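Long-range contact in ethylbenzene dehydrogenase alpha-subunit (Aromatoleum aromaticum, PDB 2IVF), which belongs to the molybdopterin oxidoreductase family and carries a molybdenum atom, two pterin guanine dinucleotide ligands and an iron/sulfur cluster: residues Asp216-His230 / Gln951-Val964. Sequence-based numbering, arbitrary orientation.
Sequences DINVDIGDTYMGAFH and QFRYYFMNGSPAPV. With MO (molybdenum atom), chain L; MD1 (phosphoric acid 4-(2-amino-4-oxo-3,4,5,6,-tetrahydro-pteridin-6-yl)-2-hydroxy-3,4-dimercapto-but-3-en-yl ester guanylate ester), chain N; GOL (glycerol), chain H.
F229 and V219, each on its own short helix, press into the coil 951-964, which leads toward strand 969-975 of the molybdopterin dinucleotide-binding domain, and so join that coil to the molybdopterin oxidoreductase part of the chain. The F229 ring meets backbone and side chains together: R953 O lies in the ring plane at its edge, 3.3 Å from CE2, while N958 CB and G959 CA approach obliquely. The Y955 ring is turned 63° against it, CE2 lying 3.9 Å from F229 CZ. V219 forks over the coil, with CG1, anti to the backbone N (chi1 -179°), 3.4 Å from S960 OG and CG2 against G959 O; carbons of A962, P963 and V964 pack on its buried carbonyl O, which has no hydrogen-bond partner. M957 lies across N218, its SD 3.3 Å from N218 OD1. At G222, where phi is positive, V964 CG1 packs tightly on CA. H230 takes the edge of F952 over one face, while its NE2 and glycerol O2 share a hydrogen bond. Next in sequence to G222, D223 binds the molybdenum through OD2 at 2.0 Å, and a water donates to both D223 O and M957 O. D216 caps helix 217-221 with OD1; its OD2 receives M957 N on the syn lone pair and, in the plane of the Y954 ring, a very short hydrogen bond from Y954 OH at 2.4 Å.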
ATOM      1  N   ASP A 216     -12.040  21.593  -9.072  1.00 24.69           N
ATOM      2  CA  ASP A 216     -12.645  20.214  -9.077  1.00 24.91           C
ATOM      3  C   ASP A 216     -11.656  19.138  -8.663  1.00 25.29           C
ATOM      4  O   ASP A 216     -10.651  18.952  -9.330  1.00 25.84           O
ATOM      5  CB  ASP A 216     -13.147  19.910 -10.475  1.00 25.08           C
ATOM      6  CG  ASP A 216     -14.013  18.696 -10.553  1.00 25.03           C
ATOM      7  OD1 ASP A 216     -13.601  17.607 -10.101  1.00 24.37           O
ATOM      8  OD2 ASP A 216     -15.120  18.823 -11.132  1.00 26.51           O
ATOM      9  N   ILE A 217     -11.944  18.438  -7.571  1.00 24.63           N
ATOM     10  CA  ILE A 217     -11.042  17.447  -7.014  1.00 24.95           C
ATOM     11  C   ILE A 217     -10.694  16.388  -8.060  1.00 24.91           C
ATOM     12  O   ILE A 217      -9.547  16.088  -8.286  1.00 23.54           O
ATOM     13  CB  ILE A 217     -11.629  16.798  -5.729  1.00 25.07           C
ATOM     14  CG1 ILE A 217     -10.837  15.543  -5.305  1.00 25.35           C
ATOM     15  CG2 ILE A 217     -13.103  16.419  -5.902  1.00 27.49           C
ATOM     16  CD1 ILE A 217      -9.414  15.839  -4.857  1.00 24.33           C
ATOM     17  N   ASN A 218     -11.699  15.814  -8.715  1.00 25.48           N
ATOM     18  CA  ASN A 218     -11.432  14.681  -9.607  1.00 26.88           C
ATOM     19  C   ASN A 218     -10.667  15.010 -10.857  1.00 25.39           C
ATOM     20  O   ASN A 218      -9.825  14.232 -11.298  1.00 25.02           O
ATOM     21  CB  ASN A 218     -12.729  13.972  -9.957  1.00 28.27           C
ATOM     22  CG  ASN A 218     -12.994  12.892  -9.018  1.00 36.40           C
ATOM     23  OD1 ASN A 218     -13.450  13.123  -7.896  1.00 45.10           O
ATOM     24  ND2 ASN A 218     -12.591  11.686  -9.403  1.00 43.84           N
ATOM     25  N   VAL A 219     -10.969  16.157 -11.423  1.00 25.96           N
ATOM     26  CA  VAL A 219     -10.257  16.638 -12.599  1.00 25.10           C
ATOM     27  C   VAL A 219      -8.800  16.985 -12.172  1.00 25.69           C
ATOM     28  O   VAL A 219      -7.844  16.796 -12.949  1.00 24.74           O
ATOM     29  CB  VAL A 219     -11.006  17.798 -13.186  1.00 26.01           C
ATOM     30  CG1 VAL A 219     -10.326  18.353 -14.471  1.00 24.89           C
ATOM     31  CG2 VAL A 219     -12.485  17.347 -13.477  1.00 21.87           C
ATOM     32  N   ASP A 220      -8.653  17.463 -10.933  1.00 24.62           N
ATOM     33  CA  ASP A 220      -7.359  17.927 -10.445  1.00 24.97           C
ATOM     34  C   ASP A 220      -6.414  16.737 -10.198  1.00 24.42           C
ATOM     35  O   ASP A 220      -5.224  16.791 -10.537  1.00 25.64           O
ATOM     36  CB  ASP A 220      -7.537  18.792  -9.194  1.00 24.78           C
ATOM     37  CG  ASP A 220      -6.246  19.479  -8.779  1.00 25.04           C
ATOM     38  OD1 ASP A 220      -5.715  20.335  -9.557  1.00 22.63           O
ATOM     39  OD2 ASP A 220      -5.764  19.162  -7.673  1.00 24.98           O
ATOM     40  N   ILE A 221      -6.956  15.663  -9.645  1.00 23.84           N
ATOM     41  CA  ILE A 221      -6.143  14.462  -9.375  1.00 24.48           C
ATOM     42  C   ILE A 221      -5.892  13.661 -10.635  1.00 24.72           C
ATOM     43  O   ILE A 221      -4.796  13.148 -10.834  1.00 24.86           O
ATOM     44  CB  ILE A 221      -6.727  13.612  -8.268  1.00 24.22           C
ATOM     45  CG1 ILE A 221      -8.166  13.145  -8.583  1.00 25.16           C
ATOM     46  CG2 ILE A 221      -6.690  14.389  -6.939  1.00 24.16           C
ATOM     47  CD1 ILE A 221      -8.935  12.534  -7.396  1.00 25.93           C
ATOM     48  N   GLY A 222      -6.880  13.613 -11.517  1.00 23.60           N
ATOM     49  CA  GLY A 222      -6.777  12.822 -12.729  1.00 24.74           C
ATOM     50  C   GLY A 222      -7.435  11.477 -12.660  1.00 25.18           C
ATOM     51  O   GLY A 222      -6.870  10.510 -13.187  1.00 26.10           O
ATOM     52  N   ASP A 223      -8.592  11.415 -11.981  1.00 25.60           N
ATOM     53  CA  ASP A 223      -9.445  10.227 -11.882  1.00 25.68           C
ATOM     54  C   ASP A 223     -10.756  10.432 -12.599  1.00 26.41           C
ATOM     55  O   ASP A 223     -11.718  10.949 -12.042  1.00 27.68           O
ATOM     56  CB  ASP A 223      -9.776   9.903 -10.450  1.00 25.85           C
ATOM     57  CG  ASP A 223      -8.567   9.472  -9.679  1.00 24.38           C
ATOM     58  OD1 ASP A 223      -7.608   9.057 -10.332  1.00 24.32           O
ATOM     59  OD2 ASP A 223      -8.580   9.575  -8.438  1.00 25.62           O
ATOM     60  N   THR A 224     -10.760  10.031 -13.839  1.00 26.81           N
ATOM     61  CA  THR A 224     -11.864  10.246 -14.734  1.00 27.60           C
ATOM     62  C   THR A 224     -11.786   9.203 -15.836  1.00 27.24           C
ATOM     63  O   THR A 224     -10.750   8.583 -16.017  1.00 29.66           O
ATOM     64  CB  THR A 224     -11.773  11.589 -15.378  1.00 28.13           C
ATOM     65  OG1 THR A 224     -12.996  11.812 -16.055  1.00 30.24           O
ATOM     66  CG2 THR A 224     -10.651  11.573 -16.375  1.00 26.66           C
ATOM     67  N   TYR A 225     -12.877   8.981 -16.550  1.00 26.59           N
ATOM     68  CA  TYR A 225     -12.840   8.098 -17.723  1.00 25.98           C
ATOM     69  C   TYR A 225     -13.493   8.836 -18.843  1.00 25.12           C
ATOM     70  O   TYR A 225     -14.690   8.699 -19.123  1.00 25.58           O
ATOM     71  CB  TYR A 225     -13.538   6.796 -17.425  1.00 25.66           C
ATOM     72  CG  TYR A 225     -12.909   6.001 -16.310  1.00 26.02           C
ATOM     73  CD1 TYR A 225     -11.730   5.286 -16.505  1.00 26.38           C
ATOM     74  CD2 TYR A 225     -13.523   5.914 -15.079  1.00 21.97           C
ATOM     75  CE1 TYR A 225     -11.188   4.527 -15.490  1.00 26.56           C
ATOM     76  CE2 TYR A 225     -12.986   5.159 -14.057  1.00 25.20           C
ATOM     77  CZ  TYR A 225     -11.807   4.491 -14.247  1.00 24.22           C
ATOM     78  OH  TYR A 225     -11.296   3.734 -13.207  1.00 26.34           O
ATOM     79  N   MET A 226     -12.704   9.685 -19.462  1.00 25.06           N
ATOM     80  CA  MET A 226     -13.256  10.611 -20.475  1.00 23.68           C
ATOM     81  C   MET A 226     -13.717   9.877 -21.722  1.00 23.18           C
ATOM     82  O   MET A 226     -14.605  10.344 -22.437  1.00 22.35           O
ATOM     83  CB  MET A 226     -12.249  11.698 -20.787  1.00 23.62           C
ATOM     84  CG  MET A 226     -12.075  12.671 -19.612  1.00 24.01           C
ATOM     85  SD  MET A 226     -13.571  13.646 -19.409  1.00 26.31           S
ATOM     86  CE  MET A 226     -13.374  14.872 -20.710  1.00 27.89           C
ATOM     87  N   GLY A 227     -13.138   8.701 -21.968  1.00 22.99           N
ATOM     88  CA  GLY A 227     -13.531   7.879 -23.084  1.00 22.60           C
ATOM     89  C   GLY A 227     -14.894   7.239 -22.844  1.00 21.85           C
ATOM     90  O   GLY A 227     -15.706   7.086 -23.745  1.00 20.43           O
ATOM     91  N   ALA A 228     -15.134   6.857 -21.609  1.00 21.97           N
ATOM     92  CA  ALA A 228     -16.454   6.402 -21.226  1.00 23.24           C
ATOM     93  C   ALA A 228     -17.415   7.582 -21.350  1.00 23.32           C
ATOM     94  O   ALA A 228     -18.510   7.476 -21.913  1.00 23.64           O
ATOM     95  CB  ALA A 228     -16.419   5.872 -19.766  1.00 21.03           C
ATOM     96  N   PHE A 229     -16.987   8.732 -20.822  1.00 23.87           N
ATOM     97  CA  PHE A 229     -17.842   9.932 -20.810  1.00 24.16           C
ATOM     98  C   PHE A 229     -18.254  10.225 -22.227  1.00 23.50           C
ATOM     99  O   PHE A 229     -19.379  10.556 -22.505  1.00 23.29           O
ATOM    100  CB  PHE A 229     -17.035  11.108 -20.235  1.00 24.62           C
ATOM    101  CG  PHE A 229     -17.864  12.245 -19.706  1.00 24.67           C
ATOM    102  CD1 PHE A 229     -18.878  12.030 -18.792  1.00 28.79           C
ATOM    103  CD2 PHE A 229     -17.562  13.536 -20.055  1.00 25.62           C
ATOM    104  CE1 PHE A 229     -19.613  13.090 -18.304  1.00 26.25           C
ATOM    105  CE2 PHE A 229     -18.308  14.632 -19.569  1.00 26.08           C
ATOM    106  CZ  PHE A 229     -19.307  14.398 -18.674  1.00 27.67           C
ATOM    107  N   HIS A 230     -17.317  10.105 -23.156  1.00 24.44           N
ATOM    108  CA  HIS A 230     -17.590  10.483 -24.519  1.00 23.36           C
ATOM    109  C   HIS A 230     -18.326   9.423 -25.343  1.00 22.42           C
ATOM    110  O   HIS A 230     -19.031   9.768 -26.265  1.00 22.52           O
ATOM    111  CB  HIS A 230     -16.323  10.974 -25.184  1.00 23.53           C
ATOM    112  CG  HIS A 230     -15.876  12.293 -24.622  1.00 25.32           C
ATOM    113  ND1 HIS A 230     -14.615  12.792 -24.811  1.00 24.54           N
ATOM    114  CD2 HIS A 230     -16.521  13.184 -23.811  1.00 25.22           C
ATOM    115  CE1 HIS A 230     -14.500  13.948 -24.171  1.00 28.42           C
ATOM    116  NE2 HIS A 230     -15.645  14.211 -23.558  1.00 27.02           N
ATOM    117  N   GLN A 951     -22.474  15.123 -25.214  1.00 22.80           N
ATOM    118  CA  GLN A 951     -21.631  14.470 -24.211  1.00 23.24           C
ATOM    119  C   GLN A 951     -20.328  15.217 -23.916  1.00 23.50           C
ATOM    120  O   GLN A 951     -19.519  14.761 -23.128  1.00 23.18           O
ATOM    121  CB  GLN A 951     -21.310  13.038 -24.599  1.00 23.05           C
ATOM    122  CG  GLN A 951     -20.585  12.841 -25.935  1.00 22.45           C
ATOM    123  CD  GLN A 951     -21.535  12.316 -26.969  1.00 22.52           C
ATOM    124  OE1 GLN A 951     -22.548  12.959 -27.248  1.00 19.92           O
ATOM    125  NE2 GLN A 951     -21.239  11.151 -27.535  1.00 18.67           N
ATOM    126  N   PHE A 952     -20.117  16.340 -24.583  1.00 23.83           N
ATOM    127  CA  PHE A 952     -18.983  17.220 -24.301  1.00 23.89           C
ATOM    128  C   PHE A 952     -19.456  18.290 -23.334  1.00 24.33           C
ATOM    129  O   PHE A 952     -20.129  19.249 -23.728  1.00 25.40           O
ATOM    130  CB  PHE A 952     -18.442  17.833 -25.591  1.00 24.80           C
ATOM    131  CG  PHE A 952     -17.838  16.821 -26.569  1.00 24.41           C
ATOM    132  CD1 PHE A 952     -17.629  15.498 -26.231  1.00 23.34           C
ATOM    133  CD2 PHE A 952     -17.451  17.243 -27.833  1.00 26.00           C
ATOM    134  CE1 PHE A 952     -17.082  14.608 -27.145  1.00 24.94           C
ATOM    135  CE2 PHE A 952     -16.913  16.358 -28.761  1.00 25.10           C
ATOM    136  CZ  PHE A 952     -16.724  15.052 -28.420  1.00 23.67           C
ATOM    137  N   ARG A 953     -19.124  18.125 -22.060  1.00 24.90           N
ATOM    138  CA  ARG A 953     -19.679  18.990 -20.999  1.00 24.62           C
ATOM    139  C   ARG A 953     -18.936  18.852 -19.694  1.00 25.39           C
ATOM    140  O   ARG A 953     -18.155  17.923 -19.500  1.00 25.65           O
ATOM    141  CB  ARG A 953     -21.147  18.689 -20.749  1.00 24.67           C
ATOM    142  CG  ARG A 953     -21.418  17.294 -20.236  1.00 24.06           C
ATOM    143  CD  ARG A 953     -22.858  16.802 -20.581  1.00 24.79           C
ATOM    144  NE  ARG A 953     -22.947  15.321 -20.660  1.00 23.57           N
ATOM    145  CZ  ARG A 953     -24.019  14.662 -21.104  1.00 23.42           C
ATOM    146  NH1 ARG A 953     -25.077  15.327 -21.511  1.00 27.96           N
ATOM    147  NH2 ARG A 953     -24.033  13.339 -21.151  1.00 27.32           N
ATOM    148  N   TYR A 954     -19.177  19.796 -18.798  1.00 25.42           N
ATOM    149  CA  TYR A 954     -18.601  19.750 -17.483  1.00 25.39           C
ATOM    150  C   TYR A 954     -19.682  19.866 -16.424  1.00 26.31           C
ATOM    151  O   TYR A 954     -20.544  20.758 -16.468  1.00 25.37           O
ATOM    152  CB  TYR A 954     -17.553  20.867 -17.279  1.00 25.71           C
ATOM    153  CG  TYR A 954     -17.089  20.944 -15.835  1.00 25.33           C
ATOM    154  CD1 TYR A 954     -16.359  19.903 -15.269  1.00 28.17           C
ATOM    155  CD2 TYR A 954     -17.456  22.000 -15.004  1.00 26.28           C
ATOM    156  CE1 TYR A 954     -15.953  19.938 -13.918  1.00 26.54           C
ATOM    157  CE2 TYR A 954     -17.033  22.045 -13.665  1.00 23.18           C
ATOM    158  CZ  TYR A 954     -16.312  21.013 -13.128  1.00 27.84           C
ATOM    159  OH  TYR A 954     -15.912  21.028 -11.800  1.00 24.83           O
ATOM    160  N   TYR A 955     -19.615  18.958 -15.466  1.00 27.79           N
ATOM    161  CA  TYR A 955     -20.255  19.147 -14.175  1.00 28.84           C
ATOM    162  C   TYR A 955     -19.313  18.423 -13.215  1.00 29.69           C
ATOM    163  O   TYR A 955     -18.334  17.824 -13.660  1.00 29.96           O
ATOM    164  CB  TYR A 955     -21.673  18.590 -14.159  1.00 28.49           C
ATOM    165  CG  TYR A 955     -21.776  17.120 -14.537  1.00 28.60           C
ATOM    166  CD1 TYR A 955     -21.589  16.132 -13.579  1.00 27.80           C
ATOM    167  CD2 TYR A 955     -22.105  16.712 -15.836  1.00 26.00           C
ATOM    168  CE1 TYR A 955     -21.695  14.778 -13.894  1.00 28.65           C
ATOM    169  CE2 TYR A 955     -22.197  15.323 -16.154  1.00 27.69           C
ATOM    170  CZ  TYR A 955     -22.009  14.374 -15.176  1.00 27.35           C
ATOM    171  OH  TYR A 955     -22.098  12.992 -15.442  1.00 25.29           O
ATOM    172  N   PHE A 956     -19.606  18.492 -11.922  1.00 30.38           N
ATOM    173  CA  PHE A 956     -18.651  18.140 -10.881  1.00 30.63           C
ATOM    174  C   PHE A 956     -18.065  16.744 -11.131  1.00 30.83           C
ATOM    175  O   PHE A 956     -18.807  15.784 -11.376  1.00 31.30           O
ATOM    176  CB  PHE A 956     -19.337  18.236  -9.521  1.00 31.47           C
ATOM    177  CG  PHE A 956     -18.463  17.845  -8.342  1.00 31.91           C
ATOM    178  CD1 PHE A 956     -17.163  18.311  -8.217  1.00 34.04           C
ATOM    179  CD2 PHE A 956     -18.988  17.059  -7.329  1.00 31.34           C
ATOM    180  CE1 PHE A 956     -16.379  17.959  -7.112  1.00 33.69           C
ATOM    181  CE2 PHE A 956     -18.201  16.702  -6.221  1.00 33.66           C
ATOM    182  CZ  PHE A 956     -16.899  17.158  -6.128  1.00 34.07           C
ATOM    183  N   MET A 957     -16.727  16.681 -11.078  1.00 30.22           N
ATOM    184  CA  MET A 957     -15.906  15.497 -11.318  1.00 30.75           C
ATOM    185  C   MET A 957     -15.882  14.962 -12.745  1.00 30.06           C
ATOM    186  O   MET A 957     -15.177  13.971 -13.033  1.00 29.77           O
ATOM    187  CB  MET A 957     -16.304  14.383 -10.350  1.00 30.96           C
ATOM    188  CG  MET A 957     -16.259  14.823  -8.909  1.00 31.54           C
ATOM    189  SD  MET A 957     -16.688  13.496  -7.785  1.00 36.63           S
ATOM    190  CE  MET A 957     -18.225  13.048  -8.555  1.00 37.64           C
ATOM    191  N   ASN A 958     -16.618  15.601 -13.644  1.00 28.92           N
ATOM    192  CA  ASN A 958     -16.849  15.060 -14.965  1.00 29.26           C
ATOM    193  C   ASN A 958     -16.627  16.097 -16.044  1.00 28.19           C
ATOM    194  O   ASN A 958     -17.383  17.026 -16.179  1.00 28.90           O
ATOM    195  CB  ASN A 958     -18.294  14.563 -15.082  1.00 29.64           C
ATOM    196  CG  ASN A 958     -18.557  13.368 -14.237  1.00 31.02           C
ATOM    197  OD1 ASN A 958     -18.570  12.239 -14.737  1.00 34.57           O
ATOM    198  ND2 ASN A 958     -18.745  13.584 -12.938  1.00 29.21           N
ATOM    199  N   GLY A 959     -15.586  15.922 -16.828  1.00 28.69           N
ATOM    200  CA  GLY A 959     -15.391  16.777 -17.990  1.00 27.71           C
ATOM    201  C   GLY A 959     -14.371  17.855 -17.710  1.00 27.59           C
ATOM    202  O   GLY A 959     -13.823  17.931 -16.619  1.00 26.64           O
ATOM    203  N   SER A 960     -14.137  18.680 -18.727  1.00 25.77           N
ATOM    204  CA  SER A 960     -13.087  19.712 -18.714  1.00 25.74           C
ATOM    205  C   SER A 960     -11.698  19.028 -18.788  1.00 25.62           C
ATOM    206  O   SER A 960     -11.562  17.831 -18.497  1.00 26.38           O
ATOM    207  CB  SER A 960     -13.220  20.662 -17.515  1.00 25.66           C
ATOM    208  OG  SER A 960     -12.520  20.201 -16.385  1.00 24.27           O
ATOM    209  N   PRO A 961     -10.689  19.763 -19.270  1.00 24.81           N
ATOM    210  CA  PRO A 961      -9.379  19.197 -19.564  1.00 23.84           C
ATOM    211  C   PRO A 961      -8.587  18.998 -18.306  1.00 24.54           C
ATOM    212  O   PRO A 961      -8.288  19.959 -17.626  1.00 26.12           O
ATOM    213  CB  PRO A 961      -8.737  20.256 -20.480  1.00 23.99           C
ATOM    214  CG  PRO A 961      -9.482  21.488 -20.251  1.00 24.90           C
ATOM    215  CD  PRO A 961     -10.787  21.189 -19.640  1.00 24.45           C
ATOM    216  N   ALA A 962      -8.261  17.762 -17.999  1.00 23.61           N
ATOM    217  CA  ALA A 962      -7.522  17.424 -16.777  1.00 23.15           C
ATOM    218  C   ALA A 962      -6.008  17.630 -16.954  1.00 22.98           C
ATOM    219  O   ALA A 962      -5.389  17.104 -17.868  1.00 21.21           O
ATOM    220  CB  ALA A 962      -7.837  15.980 -16.348  1.00 23.72           C
ATOM    221  N   PRO A 963      -5.394  18.419 -16.057  1.00 23.38           N
ATOM    222  CA  PRO A 963      -3.954  18.720 -16.138  1.00 22.79           C
ATOM    223  C   PRO A 963      -3.090  17.647 -15.501  1.00 22.56           C
ATOM    224  O   PRO A 963      -2.267  17.932 -14.618  1.00 22.22           O
ATOM    225  CB  PRO A 963      -3.867  20.027 -15.363  1.00 22.95           C
ATOM    226  CG  PRO A 963      -4.886  19.792 -14.260  1.00 24.20           C
ATOM    227  CD  PRO A 963      -6.036  19.103 -14.926  1.00 22.60           C
ATOM    228  N   VAL A 964      -3.248  16.418 -15.986  1.00 22.82           N
ATOM    229  CA  VAL A 964      -2.923  15.211 -15.205  1.00 23.28           C
ATOM    230  C   VAL A 964      -2.169  14.173 -16.019  1.00 22.97           C
ATOM    231  O   VAL A 964      -1.956  13.077 -15.558  1.00 24.88           O
ATOM    232  CB  VAL A 964      -4.187  14.547 -14.654  1.00 23.23           C
ATOM    233  CG1 VAL A 964      -4.999  15.527 -13.728  1.00 22.77           C
ATOM    234  CG2 VAL A 964      -5.078  13.941 -15.784  1.00 21.54           C
TER
HETATM  235 MO    MO L1985      -7.155   9.073  -7.064  1.00 19.26          MO
HETATM  236  PB  MD1 N1987      -3.538  14.299  -2.305  1.00 16.59           P
HETATM  237  O3B MD1 N1987      -2.748  13.314  -1.353  1.00 15.03           O
HETATM  238  O1B MD1 N1987      -4.975  14.201  -1.937  1.00 15.52           O
HETATM  239  O2B MD1 N1987      -2.849  15.596  -2.490  1.00 15.68           O
HETATM  240  O3A MD1 N1987      -3.373  13.565  -3.702  1.00 16.15           O
HETATM  241  C10 MD1 N1987      -4.311  12.579  -4.185  1.00 17.02           C
HETATM  242  C11 MD1 N1987      -3.656  12.037  -5.444  1.00 17.07           C
HETATM  243  O11 MD1 N1987      -2.633  11.115  -4.934  1.00 18.30           O
HETATM  244  C12 MD1 N1987      -4.650  11.246  -6.252  1.00 17.74           C
HETATM  245  S12 MD1 N1987      -6.124  10.695  -5.583  1.00 18.07           S
HETATM  246  C13 MD1 N1987      -4.379  10.873  -7.545  1.00 16.61           C
HETATM  247  S13 MD1 N1987      -5.448   9.941  -8.459  1.00 15.35           S
HETATM  248  C14 MD1 N1987      -3.143  11.281  -8.251  1.00 17.48           C
HETATM  249  N15 MD1 N1987      -2.258  10.268  -8.718  1.00 15.70           N
HETATM  250  C16 MD1 N1987      -1.040  10.581  -9.263  1.00 15.37           C
HETATM  251  C15 MD1 N1987      -0.300   9.545  -9.801  1.00 17.69           C
HETATM  252  O14 MD1 N1987      -0.729   8.360  -9.802  1.00 14.42           O
HETATM  253  N17 MD1 N1987       0.931   9.898 -10.251  1.00 16.59           N
HETATM  254  C17 MD1 N1987       1.371  11.222 -10.237  1.00 16.80           C
HETATM  255  N16 MD1 N1987       2.580  11.452 -10.729  1.00 15.57           N
HETATM  256  N18 MD1 N1987       0.602  12.210  -9.750  1.00 14.92           N
HETATM  257  C20 MD1 N1987      -0.586  11.902  -9.276  1.00 16.65           C
HETATM  258  N8  MD1 N1987      -1.388  12.903  -8.829  1.00 14.77           N
HETATM  259  C7  MD1 N1987      -2.675  12.715  -8.215  1.00 16.37           C
HETATM  260  PA  MD1 N1987      -1.691  13.546  -0.162  1.00 15.83           P
HETATM  261  O1A MD1 N1987      -1.784  12.315   0.679  1.00 15.08           O
HETATM  262  O2A MD1 N1987      -0.378  13.850  -0.774  1.00 17.48           O
HETATM  263  O5' MD1 N1987      -2.189  14.809   0.645  1.00 17.74           O
HETATM  264  C5' MD1 N1987      -3.359  14.631   1.435  1.00 16.74           C
HETATM  265  C4' MD1 N1987      -3.115  15.128   2.800  1.00 14.91           C
HETATM  266  O4' MD1 N1987      -4.285  14.740   3.511  1.00 17.51           O
HETATM  267  C1' MD1 N1987      -3.836  14.554   4.854  1.00 16.62           C
HETATM  268  N9  MD1 N1987      -4.749  13.767   5.695  1.00 17.49           N
HETATM  269  C4  MD1 N1987      -5.525  14.307   6.623  1.00 17.93           C
HETATM  270  N3  MD1 N1987      -5.674  15.607   6.974  1.00 16.65           N
HETATM  271  C2  MD1 N1987      -6.531  15.945   7.938  1.00 16.66           C
HETATM  272  N2  MD1 N1987      -6.700  17.248   8.288  1.00 16.03           N
HETATM  273  N1  MD1 N1987      -7.184  14.932   8.612  1.00 18.55           N
HETATM  274  C6  MD1 N1987      -7.077  13.596   8.309  1.00 15.70           C
HETATM  275  O6  MD1 N1987      -7.761  12.780   8.927  1.00 16.51           O
HETATM  276  C5  MD1 N1987      -6.213  13.259   7.256  1.00 17.73           C
HETATM  277  N7  MD1 N1987      -5.822  12.121   6.693  1.00 15.71           N
HETATM  278  C8  MD1 N1987      -4.943  12.446   5.740  1.00 16.68           C
HETATM  279  C2' MD1 N1987      -2.508  13.815   4.719  1.00 17.27           C
HETATM  280  O2' MD1 N1987      -1.630  13.986   5.857  1.00 18.21           O
HETATM  281  C3' MD1 N1987      -1.931  14.364   3.405  1.00 16.04           C
HETATM  282  O3' MD1 N1987      -0.824  15.274   3.634  1.00 15.84           O
HETATM  283  C1  GOL H1981     -14.464  17.623 -24.351  1.00 36.81           C
HETATM  284  O1  GOL H1981     -14.535  16.817 -25.541  1.00 32.34           O
HETATM  285  C2  GOL H1981     -15.642  17.791 -23.394  1.00 36.92           C
HETATM  286  O2  GOL H1981     -15.836  16.776 -22.424  1.00 38.23           O
HETATM  287  C3  GOL H1981     -15.572  19.114 -22.622  1.00 39.64           C
HETATM  288  O3  GOL H1981     -15.496  19.030 -21.196  1.00 34.43           O
HETATM  289  O   HOH W   1     -14.352  11.505 -12.194  1.00 36.98           O
HETATM  290  O   HOH W   2     -13.651  14.275 -15.740  1.00 35.56           O